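Local coordinates for response regulator FixJ (Bradyrhizobium japonicum, PDB 5XSO), which switches on transcription of nifA and fixK when activated by the oxygen-sensing partner FixL, acting as a two-domain response regulator, at residues A[84-89]-A[138-143]; A[144-149]-A[204-209]. All blocks are in the same frame, centred on the assembly; numbering follows the deposited sequence. Where two conformers were deposited one is given.

Contact 1 (A[84-89]-A[138-143]); sequences QSPFPI and KSEAVA
Pro86 meets Glu140 where the CheY-like receiver domain, a parallel five-stranded alpha/beta fold, faces the start of helix 140-152, which leads on to the DNA-binding part. Segment 84-89 runs from just after helix 73-82 through a loop into the first residue of strand 89-93. Between the segments the touch is slight: only 76 Å² is buried, and the two side chains cross at about a right angle. The carboxylate of Glu140 meets the CG-CD edge of the pyrrolidine ring obliquely, with OE1 3.9 Å from Pro86 CG and OE2 4.0 Å from Pro86 CD. Glu140 gets there because its CG stands anti to the backbone N (chi1 -172°) and the chain beyond stays extended, carrying the charged end clear of its own helix. A long acidic residue suits this edge, since its methylene groups span the distance while its charge remains at the partly exposed surface; proline offers it a rigid apolar ring.

The tight side belongs to the receiver domain itself. Phe87 turns to Met80, Leu54 and Val62, and Pro88 is buried against Ala129 and Ala133 of helix 119-138. Ser85 OG sits over one face of the Phe87 ring, toward its rim, and accepts a weak bond from Phe87 N (3.4 Å). Toward solvent, Gln84 closes helix 73-82 with a Schellman motif, its phi positive at 54°, and its side chain is exposed. Its backbone brings the last, loose touch, mere proximity of two oxygens rather than a bond: Gln84 O stands 4.1 Å from Glu140 OE2.

Contact 2 (A[144-149]-A[204-209]); sequences QDIAAR and VRLAMR
With CG1 set anti to the carbonyl carbon (chi1 -69°), Ile146 reaches out from helix 140-152 to Leu206, whose CG takes the same setting (chi1 -64°) on helix 200-209, the last helix of the LuxR-type helix-turn-helix region. The two short helix segments cross at -114° with axes 9.5 Å apart, so the contact is confined to a few side chains. Ile146 fills the crossing with both branches: CD1 lies 3.8 Å from Leu206 CD2, while CG2 packs on the backbone at Leu206 O. Branched aliphatic residues suit this buried centre, as they fill it without bringing in polar atoms. CD1 also rests against Arg209 CB (3.5 Å) and over one face of the Arg209 guanidinium, although that exposed arginine is poorly ordered.

Arg149 adds a polar group beside this apolar centre. Its NE and NH2 both grip Asp145 OD2, one turn earlier, in a side-on salt bridge; OD2 lies in the guanidinium plane, though both bonds are bent, and NH1 bonds to Met195 O. The group is thereby fixed in its rotation, with Ile146 CG1 over the centre of one face. A leucine in place of Arg149 would probably leave the Asp145 carboxylate without its charged mate and Met195 O without this donor. The Arg149 and Leu206 side chains cross at about a right angle, and Leu206 CD2 stands oblique to the guanidinium plane, 4.0 Å from Arg149 NH1.

In the fold
Helix 140-152 joins the two contacts: its first turn meets the receiver domain in contact 1, and the following turns meet helix 200-209 in contact 2, about 14 Å away between centres. They follow in series along the chain and touch lightly at their borders, Gln84 OE1 lying 3.8 Å from Gln144 NE2 and Ala143 CB 3.9 Å from Arg209 O. Contact 2 is the more buried of the two, contact 1 a surface touch. Both lie away from the probable magnesium site at Asp21, Asp22, Asp65 and Arg67 and from the helix-turn-helix motif 170-189. In this unphosphorylated monomer a single helix touches both the receiver domain and the helix-turn-helix region.

Contact 1 (A[84-89]-A[138-143])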
loop_
_atom_site.group_PDB
_atom_site.type_symbol
_atom_site.label_atom_id
_atom_site.label_comp_id
_atom_site.label_asym_id
_atom_site.label_seq_id
_atom_site.Cartn_x
_atom_site.Cartn_y
_atom_site.Cartn_z
ATOM N N GLN A 84 -1.273 -2.653 5.278
ATOM C CA GLN A 84 -0.302 -2.011 4.385
ATOM C C GLN A 84 -0.155 -2.798 3.074
ATOM O O GLN A 84 0.945 -2.995 2.551
ATOM C CB GLN A 84 1.048 -1.838 5.083
ATOM C CG GLN A 84 1.081 -0.696 6.094
ATOM C CD GLN A 84 2.243 -0.804 7.072
ATOM O OE1 GLN A 84 3.236 -1.497 6.820
ATOM N NE2 GLN A 84 2.114 -0.126 8.205
ATOM N N SER A 85 -1.278 -3.268 2.544
ATOM C CA SER A 85 -1.255 -4.008 1.285
ATOM C C SER A 85 -0.940 -3.089 0.117
ATOM O O SER A 85 -1.596 -2.060 -0.050
ATOM C CB SER A 85 -2.599 -4.690 1.027
ATOM O OG SER A 85 -2.487 -5.626 -0.043
ATOM N N PRO A 86 0.002 -3.452 -0.751
ATOM C CA PRO A 86 0.201 -2.707 -1.997
ATOM C C PRO A 86 -0.749 -3.111 -3.125
ATOM O O PRO A 86 -0.644 -2.561 -4.229
ATOM C CB PRO A 86 1.654 -3.052 -2.354
ATOM C CG PRO A 86 1.818 -4.442 -1.830
ATOM C CD PRO A 86 0.894 -4.619 -0.646
ATOM N N PHE A 87 -1.682 -4.005 -2.895
ATOM C CA PHE A 87 -2.561 -4.458 -3.996
ATOM C C PHE A 87 -3.517 -3.341 -4.401
ATOM O O PHE A 87 -4.219 -2.800 -3.546
ATOM C CB PHE A 87 -3.407 -5.643 -3.563
ATOM C CG PHE A 87 -2.652 -6.893 -3.221
ATOM C CD1 PHE A 87 -3.372 -8.047 -2.918
ATOM C CD2 PHE A 87 -1.260 -6.945 -3.176
ATOM C CE1 PHE A 87 -2.701 -9.245 -2.563
ATOM C CE2 PHE A 87 -0.602 -8.123 -2.843
ATOM C CZ PHE A 87 -1.321 -9.271 -2.536
ATOM N N PRO A 88 -3.637 -3.008 -5.683
ATOM C CA PRO A 88 -4.700 -2.076 -6.078
ATOM C C PRO A 88 -6.067 -2.747 -5.950
ATOM O O PRO A 88 -6.216 -3.967 -6.154
ATOM C CB PRO A 88 -4.373 -1.760 -7.550
ATOM C CG PRO A 88 -3.647 -2.991 -8.057
ATOM C CD PRO A 88 -2.892 -3.548 -6.841
ATOM N N ILE A 89 -7.081 -1.943 -5.632
ATOM C CA ILE A 89 -8.435 -2.463 -5.472
ATOM C C ILE A 89 -9.414 -1.739 -6.410
ATOM O O ILE A 89 -9.502 -0.500 -6.400
ATOM C CB ILE A 89 -8.917 -2.343 -4.014
ATOM C CG1 ILE A 89 -7.945 -3.074 -3.074
ATOM C CG2 ILE A 89 -10.353 -2.922 -3.927
ATOM C CD1 ILE A 89 -8.034 -2.600 -1.606
ATOM N N LYS A 138 6.960 -3.761 -5.921
ATOM C CA LYS A 138 8.321 -4.246 -6.117
ATOM C C LYS A 138 9.258 -3.680 -5.050
ATOM O O LYS A 138 10.177 -4.376 -4.585
ATOM C CB LYS A 138 8.808 -3.891 -7.530
ATOM C CG LYS A 138 8.313 -4.868 -8.627
ATOM C CD LYS A 138 8.936 -4.565 -10.002
ATOM C CE LYS A 138 9.506 -5.820 -10.696
ATOM N NZ LYS A 138 10.260 -5.526 -11.968
ATOM N N SER A 139 9.024 -2.436 -4.629
ATOM C CA SER A 139 9.912 -1.734 -3.689
ATOM C C SER A 139 9.538 -1.945 -2.213
ATOM O O SER A 139 10.082 -1.255 -1.327
ATOM C CB SER A 139 9.932 -0.238 -4.020
ATOM O OG SER A 139 8.617 0.272 -4.117
ATOM N N GLU A 140 8.675 -2.919 -1.931
ATOM C CA GLU A 140 8.085 -3.096 -0.611
ATOM C C GLU A 140 9.059 -3.691 0.391
ATOM O O GLU A 140 9.140 -3.223 1.531
ATOM C CB GLU A 140 6.843 -3.997 -0.720
ATOM C CG GLU A 140 6.026 -4.088 0.572
ATOM C CD GLU A 140 5.008 -5.251 0.555
ATOM O OE1 GLU A 140 5.046 -6.092 -0.371
ATOM O OE2 GLU A 140 4.177 -5.327 1.481
ATOM N N ALA A 141 9.753 -4.772 0.018
ATOM C CA ALA A 141 10.704 -5.384 0.954
ATOM C C ALA A 141 11.777 -4.391 1.399
ATOM O O ALA A 141 12.191 -4.396 2.570
ATOM C CB ALA A 141 11.354 -6.623 0.329
ATOM N N VAL A 142 12.269 -3.549 0.479
ATOM C CA VAL A 142 13.304 -2.583 0.866
ATOM C C VAL A 142 12.696 -1.455 1.703
ATOM O O VAL A 142 13.272 -1.043 2.729
ATOM C CB VAL A 142 14.068 -2.043 -0.370
ATOM C CG1 VAL A 142 14.785 -3.174 -1.098
ATOM C CG2 VAL A 142 13.159 -1.285 -1.326
ATOM N N ALA A 143 11.501 -0.966 1.313
ATOM C CA ALA A 143 10.853 0.062 2.130
ATOM C C ALA A 143 10.560 -0.469 3.527
ATOM O O ALA A 143 10.652 0.267 4.512
ATOM C CB ALA A 143 9.565 0.544 1.465
#

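Contact 2 (A[144-149]-A[204-209])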
loop_
_atom_site.group_PDB
_atom_site.type_symbol
_atom_site.label_atom_id
_atom_site.label_comp_id
_atom_site.label_asym_id
_atom_site.label_seq_id
_atom_site.Cartn_x
_atom_site.Cartn_y
_atom_site.Cartn_z
ATOM N N GLN A 144 10.237 -1.755 3.641
ATOM C CA GLN A 144 10.049 -2.271 4.984
ATOM C C GLN A 144 11.376 -2.404 5.707
ATOM O O GLN A 144 11.427 -2.236 6.932
ATOM C CB GLN A 144 9.304 -3.596 4.939
ATOM C CG GLN A 144 7.750 -3.425 4.701
ATOM C CD GLN A 144 7.195 -2.045 5.184
ATOM O OE1 GLN A 144 6.952 -1.139 4.373
ATOM N NE2 GLN A 144 7.011 -1.894 6.509
ATOM N N ASP A 145 12.465 -2.690 4.974
ATOM C CA ASP A 145 13.769 -2.703 5.624
ATOM C C ASP A 145 14.121 -1.305 6.133
ATOM O O ASP A 145 14.578 -1.159 7.267
ATOM C CB ASP A 145 14.866 -3.228 4.691
ATOM C CG ASP A 145 16.211 -3.458 5.436
ATOM O OD1 ASP A 145 16.407 -4.560 6.008
ATOM O OD2 ASP A 145 17.057 -2.523 5.481
ATOM N N ILE A 146 13.866 -0.273 5.325
ATOM C CA ILE A 146 14.170 1.096 5.731
ATOM C C ILE A 146 13.353 1.483 6.957
ATOM O O ILE A 146 13.877 2.073 7.915
ATOM C CB ILE A 146 13.929 2.065 4.562
ATOM C CG1 ILE A 146 14.971 1.830 3.467
ATOM C CG2 ILE A 146 13.987 3.529 5.033
ATOM C CD1 ILE A 146 14.664 2.549 2.191
ATOM N N ALA A 147 12.057 1.166 6.942
ATOM C CA ALA A 147 11.221 1.454 8.104
ATOM C C ALA A 147 11.758 0.761 9.346
ATOM O O ALA A 147 11.709 1.319 10.453
ATOM C CB ALA A 147 9.772 1.006 7.837
ATOM N N ALA A 148 12.230 -0.478 9.193
ATOM C CA ALA A 148 12.814 -1.162 10.329
ATOM C C ALA A 148 14.026 -0.391 10.845
ATOM O O ALA A 148 14.227 -0.287 12.064
ATOM C CB ALA A 148 13.218 -2.579 9.953
ATOM N N ARG A 149 14.857 0.115 9.925
ATOM C CA ARG A 149 16.021 0.902 10.321
ATOM C C ARG A 149 15.580 2.126 11.105
ATOM O O ARG A 149 16.139 2.432 12.163
ATOM C CB ARG A 149 16.827 1.314 9.087
ATOM C CG ARG A 149 17.596 0.161 8.451
ATOM C CD ARG A 149 18.411 0.667 7.243
ATOM N NE ARG A 149 18.233 -0.198 6.085
ATOM C CZ ARG A 149 18.620 0.093 4.839
ATOM N NH1 ARG A 149 19.258 1.241 4.575
ATOM N NH2 ARG A 149 18.384 -0.772 3.848
ATOM N N VAL A 204 18.507 11.678 3.456
ATOM C CA VAL A 204 17.275 12.239 2.887
ATOM C C VAL A 204 16.544 11.215 2.012
ATOM O O VAL A 204 15.319 11.048 2.118
ATOM C CB VAL A 204 17.602 13.517 2.093
ATOM C CG1 VAL A 204 16.435 13.948 1.210
ATOM C CG2 VAL A 204 17.981 14.623 3.050
ATOM N N ARG A 205 17.261 10.536 1.127
ATOM C CA ARG A 205 16.559 9.632 0.221
ATOM C C ARG A 205 15.988 8.433 0.966
ATOM O O ARG A 205 14.948 7.896 0.571
ATOM C CB ARG A 205 17.452 9.147 -0.906
ATOM C CG ARG A 205 18.220 10.190 -1.682
ATOM C CD ARG A 205 18.730 9.593 -2.949
ATOM N NE ARG A 205 19.206 10.655 -3.809
ATOM C CZ ARG A 205 18.397 11.356 -4.599
ATOM N NH1 ARG A 205 17.094 11.083 -4.665
ATOM N NH2 ARG A 205 18.916 12.322 -5.303
ATOM N N LEU A 206 16.668 7.967 2.010
ATOM C CA LEU A 206 16.070 6.925 2.832
ATOM C C LEU A 206 14.802 7.444 3.507
ATOM O O LEU A 206 13.770 6.753 3.541
ATOM C CB LEU A 206 17.086 6.428 3.878
ATOM C CG LEU A 206 18.313 5.742 3.242
ATOM C CD1 LEU A 206 19.429 5.481 4.291
ATOM C CD2 LEU A 206 17.966 4.471 2.559
ATOM N N ALA A 207 14.862 8.651 4.069
ATOM C CA ALA A 207 13.647 9.251 4.599
ATOM C C ALA A 207 12.582 9.407 3.504
ATOM O O ALA A 207 11.391 9.268 3.795
ATOM C CB ALA A 207 13.978 10.575 5.290
ATOM N N MET A 208 12.968 9.649 2.244
ATOM C CA MET A 208 11.993 9.577 1.155
ATOM C C MET A 208 11.312 8.215 1.151
ATOM O O MET A 208 10.103 8.111 1.391
ATOM C CB MET A 208 12.660 9.848 -0.202
ATOM C CG MET A 208 12.972 11.321 -0.514
ATOM S SD MET A 208 14.248 11.604 -1.774
ATOM C CE MET A 208 14.556 13.266 -1.422
ATOM N N ARG A 209 12.088 7.158 0.894
ATOM C CA ARG A 209 11.527 5.821 0.733
ATOM C C ARG A 209 10.735 5.352 1.940
ATOM O O ARG A 209 9.924 4.431 1.803
ATOM C CB ARG A 209 12.637 4.827 0.418
ATOM C CG ARG A 209 13.221 5.011 -0.958
ATOM C CD ARG A 209 14.683 4.588 -1.030
ATOM N NE ARG A 209 14.857 3.332 -1.763
ATOM C CZ ARG A 209 16.009 2.667 -1.843
ATOM N NH1 ARG A 209 17.097 3.130 -1.229
ATOM N NH2 ARG A 209 16.066 1.529 -2.533
#